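Local coordinates for coat protein (PDB 4DOX) that forms the capsid of a flexible filamentous plant virus, its subunits probably packing helically around the viral RNA, at residues Arg104-Asn116 / Phe141-Pro155. Residues are numbered along the deposited sequence; the frame is centred on the assembly and turned at random.
Sequences RKFCRYFAPIIWN and FDFFDGVENPAAMQP
A chi1 of 52° sets Phe143 CG between its backbone N and carbonyl carbon, and the ring beyond it lies flat against Cys107, whose CB stands 3.5 Å from the ring centroid, directly over the face. Phe141 CD1 covers the opposite face, while the methyl of Ala111 meets the ring edge; the phenyl group is thus gripped on both faces. Arg108 sets CG anti to the backbone N (chi1 -163°), runs on extended and then bends at chi3, which delivers NE to Asp145 OD2 at 2.7 Å in a salt bridge whose N-H...O hydrogen bond is nearly straight (166°). The carboxylate oxygen lies in the guanidinium plane but is approached from above its own plane, and Arg108 NH1 is held separately by Leu32 O. In this all-helical coat protein the long loop after helix 111-118 folds back over the turn, type I from Arg108 to Ala111, between that helix and helix 103-108. Farther along, Met153 N donates to Tyr109 O at 2.6 Å, and Met153 CB rests over the face of the Tyr109 ring, 4.2 Å from its centroid. Val147 CG1 similarly covers the five-membered ring of Trp115 at 4.0 Å from its centroid, while Trp115 NE1 makes a hydrogen bond to Arg161 O.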
ATOM      1  N   ARG A 104       1.248   6.724  -0.687  1.00 26.60           N
ATOM      2  CA  ARG A 104       2.346   5.859  -0.290  1.00 26.52           C
ATOM      3  C   ARG A 104       1.888   4.829   0.722  1.00 25.81           C
ATOM      4  O   ARG A 104       2.228   3.654   0.595  1.00 25.72           O
ATOM      5  CB  ARG A 104       3.509   6.685   0.253  1.00 27.50           C
ATOM      6  CG  ARG A 104       4.549   5.906   1.070  1.00 27.72           C
ATOM      7  CD  ARG A 104       5.711   5.352   0.331  1.00 26.79           C
ATOM      8  NE  ARG A 104       6.112   6.109  -0.857  1.00 33.23           N
ATOM      9  CZ  ARG A 104       7.119   6.995  -0.941  1.00 33.90           C
ATOM     10  NH1 ARG A 104       7.839   7.303   0.110  1.00 35.95           N
ATOM     11  NH2 ARG A 104       7.396   7.588  -2.096  1.00 31.06           N
ATOM     12  N   LYS A 105       1.110   5.273   1.709  1.00 25.13           N
ATOM     13  CA  LYS A 105       0.634   4.380   2.756  1.00 24.42           C
ATOM     14  C   LYS A 105      -0.334   3.397   2.181  1.00 23.64           C
ATOM     15  O   LYS A 105      -0.307   2.236   2.580  1.00 25.24           O
ATOM     16  CB  LYS A 105       0.002   5.140   3.939  1.00 24.57           C
ATOM     17  CG  LYS A 105       1.032   5.639   4.876  1.00 27.91           C
ATOM     18  CD  LYS A 105       0.496   6.722   5.772  1.00 34.40           C
ATOM     19  CE  LYS A 105       1.643   7.415   6.531  1.00 35.38           C
ATOM     20  NZ  LYS A 105       1.056   8.212   7.644  1.00 38.27           N
ATOM     21  N   PHE A 106      -1.196   3.846   1.269  1.00 22.73           N
ATOM     22  CA  PHE A 106      -2.151   2.971   0.617  1.00 22.19           C
ATOM     23  C   PHE A 106      -1.436   1.861  -0.185  1.00 22.85           C
ATOM     24  O   PHE A 106      -1.816   0.697  -0.123  1.00 22.52           O
ATOM     25  CB  PHE A 106      -3.005   3.795  -0.345  1.00 22.71           C
ATOM     26  CG  PHE A 106      -4.136   3.010  -1.015  1.00 20.74           C
ATOM     27  CD1 PHE A 106      -4.027   2.578  -2.341  1.00 18.89           C
ATOM     28  CD2 PHE A 106      -5.309   2.717  -0.325  1.00 20.77           C
ATOM     29  CE1 PHE A 106      -5.056   1.860  -2.957  1.00 18.10           C
ATOM     30  CE2 PHE A 106      -6.372   1.998  -0.960  1.00 21.34           C
ATOM     31  CZ  PHE A 106      -6.235   1.577  -2.278  1.00 18.28           C
ATOM     32  N   CYS A 107      -0.413   2.222  -0.966  1.00 23.30           N
ATOM     33  CA  CYS A 107       0.328   1.207  -1.732  1.00 23.63           C
ATOM     34  C   CYS A 107       1.017   0.232  -0.782  1.00 23.67           C
ATOM     35  O   CYS A 107       1.043  -0.957  -1.058  1.00 23.82           O
ATOM     36  CB  CYS A 107       1.327   1.848  -2.704  1.00 23.63           C
ATOM     37  SG  CYS A 107       0.448   2.849  -3.983  1.00 27.31           S
ATOM     38  N   ARG A 108       1.514   0.740   0.353  1.00 23.37           N
ATOM     39  CA  ARG A 108       2.258  -0.047   1.291  1.00 23.31           C
ATOM     40  C   ARG A 108       1.365  -1.141   1.832  1.00 24.06           C
ATOM     41  O   ARG A 108       1.841  -2.246   2.089  1.00 23.95           O
ATOM     42  CB  ARG A 108       2.743   0.823   2.427  1.00 23.56           C
ATOM     43  CG  ARG A 108       3.845   0.175   3.203  1.00 23.83           C
ATOM     44  CD  ARG A 108       4.347   1.059   4.269  1.00 24.33           C
ATOM     45  NE  ARG A 108       5.382   1.959   3.786  1.00 26.00           N
ATOM     46  CZ  ARG A 108       5.329   3.280   3.873  1.00 23.24           C
ATOM     47  NH1 ARG A 108       4.275   3.853   4.431  1.00 21.55           N
ATOM     48  NH2 ARG A 108       6.323   4.017   3.388  1.00 21.68           N
ATOM     49  N   TYR A 109       0.069  -0.827   1.972  1.00 24.23           N
ATOM     50  CA  TYR A 109      -0.929  -1.743   2.524  1.00 24.66           C
ATOM     51  C   TYR A 109      -1.149  -2.972   1.629  1.00 25.44           C
ATOM     52  O   TYR A 109      -1.675  -4.020   2.108  1.00 26.29           O
ATOM     53  CB  TYR A 109      -2.272  -1.010   2.750  1.00 23.74           C
ATOM     54  CG  TYR A 109      -3.383  -1.911   3.269  1.00 25.16           C
ATOM     55  CD1 TYR A 109      -3.311  -2.510   4.563  1.00 27.40           C
ATOM     56  CD2 TYR A 109      -4.512  -2.159   2.496  1.00 26.11           C
ATOM     57  CE1 TYR A 109      -4.352  -3.343   5.075  1.00 26.61           C
ATOM     58  CE2 TYR A 109      -5.567  -2.999   2.986  1.00 28.15           C
ATOM     59  CZ  TYR A 109      -5.470  -3.588   4.278  1.00 28.88           C
ATOM     60  OH  TYR A 109      -6.484  -4.409   4.723  1.00 27.62           O
ATOM     61  N   PHE A 110      -0.785  -2.817   0.339  1.00 24.34           N
ATOM     62  CA  PHE A 110      -0.948  -3.851  -0.665  1.00 24.33           C
ATOM     63  C   PHE A 110       0.394  -4.367  -1.157  1.00 25.06           C
ATOM     64  O   PHE A 110       0.450  -5.176  -2.068  1.00 24.90           O
ATOM     65  CB  PHE A 110      -1.722  -3.300  -1.860  1.00 24.72           C
ATOM     66  CG  PHE A 110      -3.146  -2.916  -1.533  1.00 23.79           C
ATOM     67  CD1 PHE A 110      -3.482  -1.588  -1.258  1.00 20.19           C
ATOM     68  CD2 PHE A 110      -4.149  -3.895  -1.489  1.00 22.72           C
ATOM     69  CE1 PHE A 110      -4.812  -1.237  -0.918  1.00 23.21           C
ATOM     70  CE2 PHE A 110      -5.490  -3.542  -1.167  1.00 23.63           C
ATOM     71  CZ  PHE A 110      -5.822  -2.207  -0.893  1.00 20.26           C
ATOM     72  N   ALA A 111       1.482  -3.897  -0.557  1.00 25.68           N
ATOM     73  CA  ALA A 111       2.821  -4.340  -0.961  1.00 27.19           C
ATOM     74  C   ALA A 111       2.910  -5.880  -1.151  1.00 28.92           C
ATOM     75  O   ALA A 111       3.400  -6.324  -2.201  1.00 30.06           O
ATOM     76  CB  ALA A 111       3.916  -3.822  -0.022  1.00 26.19           C
ATOM     77  N   PRO A 112       2.407  -6.697  -0.176  1.00 29.53           N
ATOM     78  CA  PRO A 112       2.614  -8.165  -0.343  1.00 30.17           C
ATOM     79  C   PRO A 112       1.918  -8.759  -1.568  1.00 30.34           C
ATOM     80  O   PRO A 112       2.422  -9.704  -2.162  1.00 31.50           O
ATOM     81  CB  PRO A 112       2.063  -8.761   0.959  1.00 29.71           C
ATOM     82  CG  PRO A 112       2.135  -7.642   1.922  1.00 30.17           C
ATOM     83  CD  PRO A 112       1.820  -6.394   1.141  1.00 28.88           C
ATOM     84  N   ILE A 113       0.794  -8.178  -1.975  1.00 29.60           N
ATOM     85  CA  ILE A 113       0.064  -8.691  -3.121  1.00 29.75           C
ATOM     86  C   ILE A 113       0.841  -8.368  -4.418  1.00 29.96           C
ATOM     87  O   ILE A 113       0.957  -9.220  -5.312  1.00 31.02           O
ATOM     88  CB  ILE A 113      -1.310  -8.047  -3.217  1.00 29.66           C
ATOM     89  CG1 ILE A 113      -2.093  -8.103  -1.892  1.00 31.34           C
ATOM     90  CG2 ILE A 113      -2.085  -8.661  -4.325  1.00 30.61           C
ATOM     91  CD1 ILE A 113      -2.227  -9.495  -1.314  1.00 36.86           C
ATOM     92  N   ILE A 114       1.365  -7.142  -4.534  1.00 28.29           N
ATOM     93  CA  ILE A 114       2.009  -6.754  -5.765  1.00 27.81           C
ATOM     94  C   ILE A 114       3.354  -7.461  -5.815  1.00 29.73           C
ATOM     95  O   ILE A 114       3.795  -7.895  -6.896  1.00 30.55           O
ATOM     96  CB  ILE A 114       2.140  -5.231  -5.957  1.00 26.95           C
ATOM     97  CG1 ILE A 114       2.430  -4.911  -7.429  1.00 24.69           C
ATOM     98  CG2 ILE A 114       3.223  -4.642  -5.038  1.00 26.71           C
ATOM     99  CD1 ILE A 114       1.320  -5.323  -8.429  1.00 20.28           C
ATOM    100  N   TRP A 115       3.970  -7.655  -4.647  1.00 29.91           N
ATOM    101  CA  TRP A 115       5.137  -8.534  -4.563  1.00 31.28           C
ATOM    102  C   TRP A 115       4.846  -9.885  -5.239  1.00 32.69           C
ATOM    103  O   TRP A 115       5.587 -10.308  -6.117  1.00 33.08           O
ATOM    104  CB  TRP A 115       5.538  -8.744  -3.120  1.00 31.51           C
ATOM    105  CG  TRP A 115       6.723  -9.641  -2.941  1.00 34.37           C
ATOM    106  CD1 TRP A 115       6.700 -10.989  -2.648  1.00 36.88           C
ATOM    107  CD2 TRP A 115       8.107  -9.268  -2.976  1.00 34.73           C
ATOM    108  NE1 TRP A 115       7.978 -11.471  -2.520  1.00 36.03           N
ATOM    109  CE2 TRP A 115       8.864 -10.444  -2.722  1.00 36.12           C
ATOM    110  CE3 TRP A 115       8.788  -8.056  -3.214  1.00 35.68           C
ATOM    111  CZ2 TRP A 115      10.278 -10.446  -2.686  1.00 35.81           C
ATOM    112  CZ3 TRP A 115      10.200  -8.053  -3.196  1.00 33.72           C
ATOM    113  CH2 TRP A 115      10.923  -9.250  -2.918  1.00 36.16           C
ATOM    114  N   ASN A 116       3.755 -10.547  -4.869  1.00 33.08           N
ATOM    115  CA  ASN A 116       3.478 -11.847  -5.477  1.00 34.92           C
ATOM    116  C   ASN A 116       3.207 -11.726  -6.948  1.00 35.03           C
ATOM    117  O   ASN A 116       3.485 -12.638  -7.714  1.00 36.25           O
ATOM    118  CB  ASN A 116       2.283 -12.535  -4.814  1.00 35.43           C
ATOM    119  CG  ASN A 116       2.676 -13.355  -3.604  1.00 37.00           C
ATOM    120  OD1 ASN A 116       3.636 -13.012  -2.874  1.00 37.43           O
ATOM    121  ND2 ASN A 116       1.937 -14.442  -3.374  1.00 36.42           N
ATOM    122  N   PHE A 141      11.045  -0.535  -5.531  1.00 32.18           N
ATOM    123  CA  PHE A 141       9.845   0.259  -5.425  1.00 30.79           C
ATOM    124  C   PHE A 141       9.777   0.890  -4.068  1.00 31.44           C
ATOM    125  O   PHE A 141      10.336   0.354  -3.082  1.00 32.18           O
ATOM    126  CB  PHE A 141       8.559  -0.491  -5.800  1.00 29.61           C
ATOM    127  CG  PHE A 141       8.268  -1.732  -4.995  1.00 28.03           C
ATOM    128  CD1 PHE A 141       7.141  -1.786  -4.171  1.00 25.66           C
ATOM    129  CD2 PHE A 141       9.054  -2.897  -5.133  1.00 27.10           C
ATOM    130  CE1 PHE A 141       6.854  -2.970  -3.428  1.00 24.50           C
ATOM    131  CE2 PHE A 141       8.763  -4.055  -4.415  1.00 23.89           C
ATOM    132  CZ  PHE A 141       7.667  -4.099  -3.571  1.00 23.48           C
ATOM    133  N   ASP A 142       9.120   2.051  -4.011  1.00 30.65           N
ATOM    134  CA  ASP A 142       9.181   2.854  -2.814  1.00 31.01           C
ATOM    135  C   ASP A 142       8.258   2.453  -1.677  1.00 30.94           C
ATOM    136  O   ASP A 142       8.173   3.186  -0.698  1.00 32.51           O
ATOM    137  CB  ASP A 142       9.054   4.345  -3.128  1.00 31.51           C
ATOM    138  CG  ASP A 142       7.673   4.741  -3.637  1.00 30.91           C
ATOM    139  OD1 ASP A 142       6.700   3.964  -3.503  1.00 29.61           O
ATOM    140  OD2 ASP A 142       7.557   5.867  -4.164  1.00 30.50           O
ATOM    141  N   PHE A 143       7.571   1.321  -1.776  1.00 29.92           N
ATOM    142  CA  PHE A 143       6.822   0.807  -0.632  1.00 29.52           C
ATOM    143  C   PHE A 143       7.131  -0.658  -0.429  1.00 30.16           C
ATOM    144  O   PHE A 143       6.270  -1.454  -0.004  1.00 30.07           O
ATOM    145  CB  PHE A 143       5.317   1.028  -0.790  1.00 28.14           C
ATOM    146  CG  PHE A 143       4.759   0.519  -2.081  1.00 27.81           C
ATOM    147  CD1 PHE A 143       4.962   1.232  -3.276  1.00 26.47           C
ATOM    148  CD2 PHE A 143       4.006  -0.666  -2.111  1.00 26.80           C
ATOM    149  CE1 PHE A 143       4.409   0.779  -4.502  1.00 26.79           C
ATOM    150  CE2 PHE A 143       3.456  -1.149  -3.330  1.00 26.79           C
ATOM    151  CZ  PHE A 143       3.660  -0.426  -4.535  1.00 26.06           C
ATOM    152  N   PHE A 144       8.362  -1.013  -0.762  1.00 31.18           N
ATOM    153  CA  PHE A 144       8.849  -2.338  -0.558  1.00 32.54           C
ATOM    154  C   PHE A 144       8.739  -2.686   0.919  1.00 34.02           C
ATOM    155  O   PHE A 144       8.535  -3.872   1.254  1.00 35.44           O
ATOM    156  CB  PHE A 144      10.284  -2.397  -1.044  1.00 33.62           C
ATOM    157  CG  PHE A 144      11.091  -3.556  -0.503  1.00 36.14           C
ATOM    158  CD1 PHE A 144      11.043  -4.822  -1.125  1.00 37.44           C
ATOM    159  CD2 PHE A 144      11.934  -3.382   0.599  1.00 36.65           C
ATOM    160  CE1 PHE A 144      11.806  -5.889  -0.651  1.00 37.91           C
ATOM    161  CE2 PHE A 144      12.701  -4.447   1.090  1.00 38.59           C
ATOM    162  CZ  PHE A 144      12.640  -5.699   0.469  1.00 40.32           C
ATOM    163  N   ASP A 145       8.853  -1.680   1.805  1.00 34.37           N
ATOM    164  CA  ASP A 145       8.853  -1.925   3.266  1.00 35.17           C
ATOM    165  C   ASP A 145       7.542  -2.457   3.755  1.00 33.83           C
ATOM    166  O   ASP A 145       7.405  -2.766   4.941  1.00 34.21           O
ATOM    167  CB  ASP A 145       9.192  -0.664   4.109  1.00 36.92           C
ATOM    168  CG  ASP A 145       8.474   0.618   3.631  1.00 39.29           C
ATOM    169  OD1 ASP A 145       8.990   1.700   4.022  1.00 42.59           O
ATOM    170  OD2 ASP A 145       7.445   0.566   2.869  1.00 39.05           O
ATOM    171  N   GLY A 146       6.576  -2.537   2.845  1.00 32.27           N
ATOM    172  CA  GLY A 146       5.254  -3.049   3.158  1.00 31.48           C
ATOM    173  C   GLY A 146       5.189  -4.550   2.976  1.00 31.73           C
ATOM    174  O   GLY A 146       4.278  -5.196   3.528  1.00 31.69           O
ATOM    175  N   VAL A 147       6.145  -5.112   2.218  1.00 31.48           N
ATOM    176  CA  VAL A 147       6.072  -6.537   1.824  1.00 32.02           C
ATOM    177  C   VAL A 147       6.030  -7.512   3.015  1.00 33.41           C
ATOM    178  O   VAL A 147       5.244  -8.487   3.035  1.00 32.52           O
ATOM    179  CB  VAL A 147       7.191  -6.946   0.865  1.00 32.34           C
ATOM    180  CG1 VAL A 147       7.228  -8.458   0.692  1.00 32.32           C
ATOM    181  CG2 VAL A 147       7.015  -6.274  -0.508  1.00 31.70           C
ATOM    182  N   GLU A 148       6.871  -7.232   4.008  1.00 34.64           N
ATOM    183  CA  GLU A 148       6.946  -8.088   5.168  1.00 36.23           C
ATOM    184  C   GLU A 148       6.190  -7.509   6.347  1.00 35.56           C
ATOM    185  O   GLU A 148       6.398  -7.951   7.466  1.00 36.59           O
ATOM    186  CB  GLU A 148       8.402  -8.400   5.525  1.00 37.91           C
ATOM    187  CG  GLU A 148       9.149  -9.193   4.438  1.00 41.54           C
ATOM    188  CD  GLU A 148      10.634  -9.521   4.788  1.00 47.51           C
ATOM    189  OE1 GLU A 148      11.480  -8.603   4.986  1.00 49.42           O
ATOM    190  OE2 GLU A 148      10.966 -10.726   4.822  1.00 50.68           O
ATOM    191  N   ASN A 149       5.310  -6.538   6.104  1.00 33.81           N
ATOM    192  CA  ASN A 149       4.448  -6.050   7.158  1.00 33.47           C
ATOM    193  C   ASN A 149       3.222  -6.967   7.356  1.00 34.22           C
ATOM    194  O   ASN A 149       2.377  -7.115   6.451  1.00 35.28           O
ATOM    195  CB  ASN A 149       4.028  -4.635   6.842  1.00 32.56           C
ATOM    196  CG  ASN A 149       3.517  -3.892   8.053  1.00 32.40           C
ATOM    197  OD1 ASN A 149       2.620  -4.367   8.753  1.00 32.58           O
ATOM    198  ND2 ASN A 149       4.073  -2.732   8.307  1.00 29.13           N
ATOM    199  N   PRO A 150       3.107  -7.603   8.528  1.00 34.56           N
ATOM    200  CA  PRO A 150       1.961  -8.519   8.768  1.00 34.22           C
ATOM    201  C   PRO A 150       0.567  -7.849   8.797  1.00 33.51           C
ATOM    202  O   PRO A 150      -0.451  -8.538   8.656  1.00 33.62           O
ATOM    203  CB  PRO A 150       2.288  -9.126  10.134  1.00 35.48           C
ATOM    204  CG  PRO A 150       3.220  -8.102  10.787  1.00 35.39           C
ATOM    205  CD  PRO A 150       4.007  -7.484   9.694  1.00 34.80           C
ATOM    206  N   ALA A 151       0.524  -6.529   8.994  1.00 32.73           N
ATOM    207  CA  ALA A 151      -0.725  -5.752   8.997  1.00 31.81           C
ATOM    208  C   ALA A 151      -1.137  -5.325   7.551  1.00 31.57           C
ATOM    209  O   ALA A 151      -2.319  -5.050   7.276  1.00 31.22           O
ATOM    210  CB  ALA A 151      -0.578  -4.550   9.903  1.00 30.76           C
ATOM    211  N   ALA A 152      -0.163  -5.287   6.636  1.00 30.81           N
ATOM    212  CA  ALA A 152      -0.454  -5.072   5.230  1.00 30.46           C
ATOM    213  C   ALA A 152      -1.306  -6.232   4.746  1.00 30.53           C
ATOM    214  O   ALA A 152      -1.246  -7.310   5.365  1.00 31.28           O
ATOM    215  CB  ALA A 152       0.851  -4.995   4.418  1.00 29.79           C
ATOM    216  N   MET A 153      -2.079  -6.027   3.662  1.00 29.62           N
ATOM    217  CA  MET A 153      -2.923  -7.090   3.121  1.00 29.81           C
ATOM    218  C   MET A 153      -2.047  -8.218   2.588  1.00 30.17           C
ATOM    219  O   MET A 153      -1.117  -7.979   1.841  1.00 29.80           O
ATOM    220  CB  MET A 153      -3.908  -6.571   2.072  1.00 29.42           C
ATOM    221  CG  MET A 153      -4.634  -7.706   1.337  1.00 32.61           C
ATOM    222  SD  MET A 153      -6.202  -7.290   0.524  1.00 38.68           S
ATOM    223  CE  MET A 153      -6.890  -6.168   1.733  1.00 37.82           C
ATOM    224  N   GLN A 154      -2.336  -9.446   3.008  1.00 31.40           N
ATOM    225  CA  GLN A 154      -1.528 -10.638   2.648  1.00 32.27           C
ATOM    226  C   GLN A 154      -2.027 -11.451   1.434  1.00 32.37           C
ATOM    227  O   GLN A 154      -3.233 -11.569   1.202  1.00 30.69           O
ATOM    228  CB  GLN A 154      -1.389 -11.563   3.876  1.00 33.76           C
ATOM    229  CG  GLN A 154      -0.784 -10.849   5.127  1.00 33.29           C
ATOM    230  CD  GLN A 154       0.650 -10.404   4.906  1.00 35.08           C
ATOM    231  OE1 GLN A 154       1.436 -11.111   4.258  1.00 37.68           O
ATOM    232  NE2 GLN A 154       0.999  -9.225   5.414  1.00 33.93           N
ATOM    233  N   PRO A 155      -1.086 -12.014   0.647  1.00 33.14           N
ATOM    234  CA  PRO A 155      -1.574 -12.911  -0.385  1.00 34.22           C
ATOM    235  C   PRO A 155      -2.264 -14.139   0.236  1.00 35.53           C
ATOM    236  O   PRO A 155      -1.963 -14.541   1.365  1.00 35.79           O
ATOM    237  CB  PRO A 155      -0.312 -13.309  -1.166  1.00 33.98           C
ATOM    238  CG  PRO A 155       0.796 -12.614  -0.522  1.00 34.26           C
ATOM    239  CD  PRO A 155       0.353 -12.195   0.842  1.00 33.69           C
TER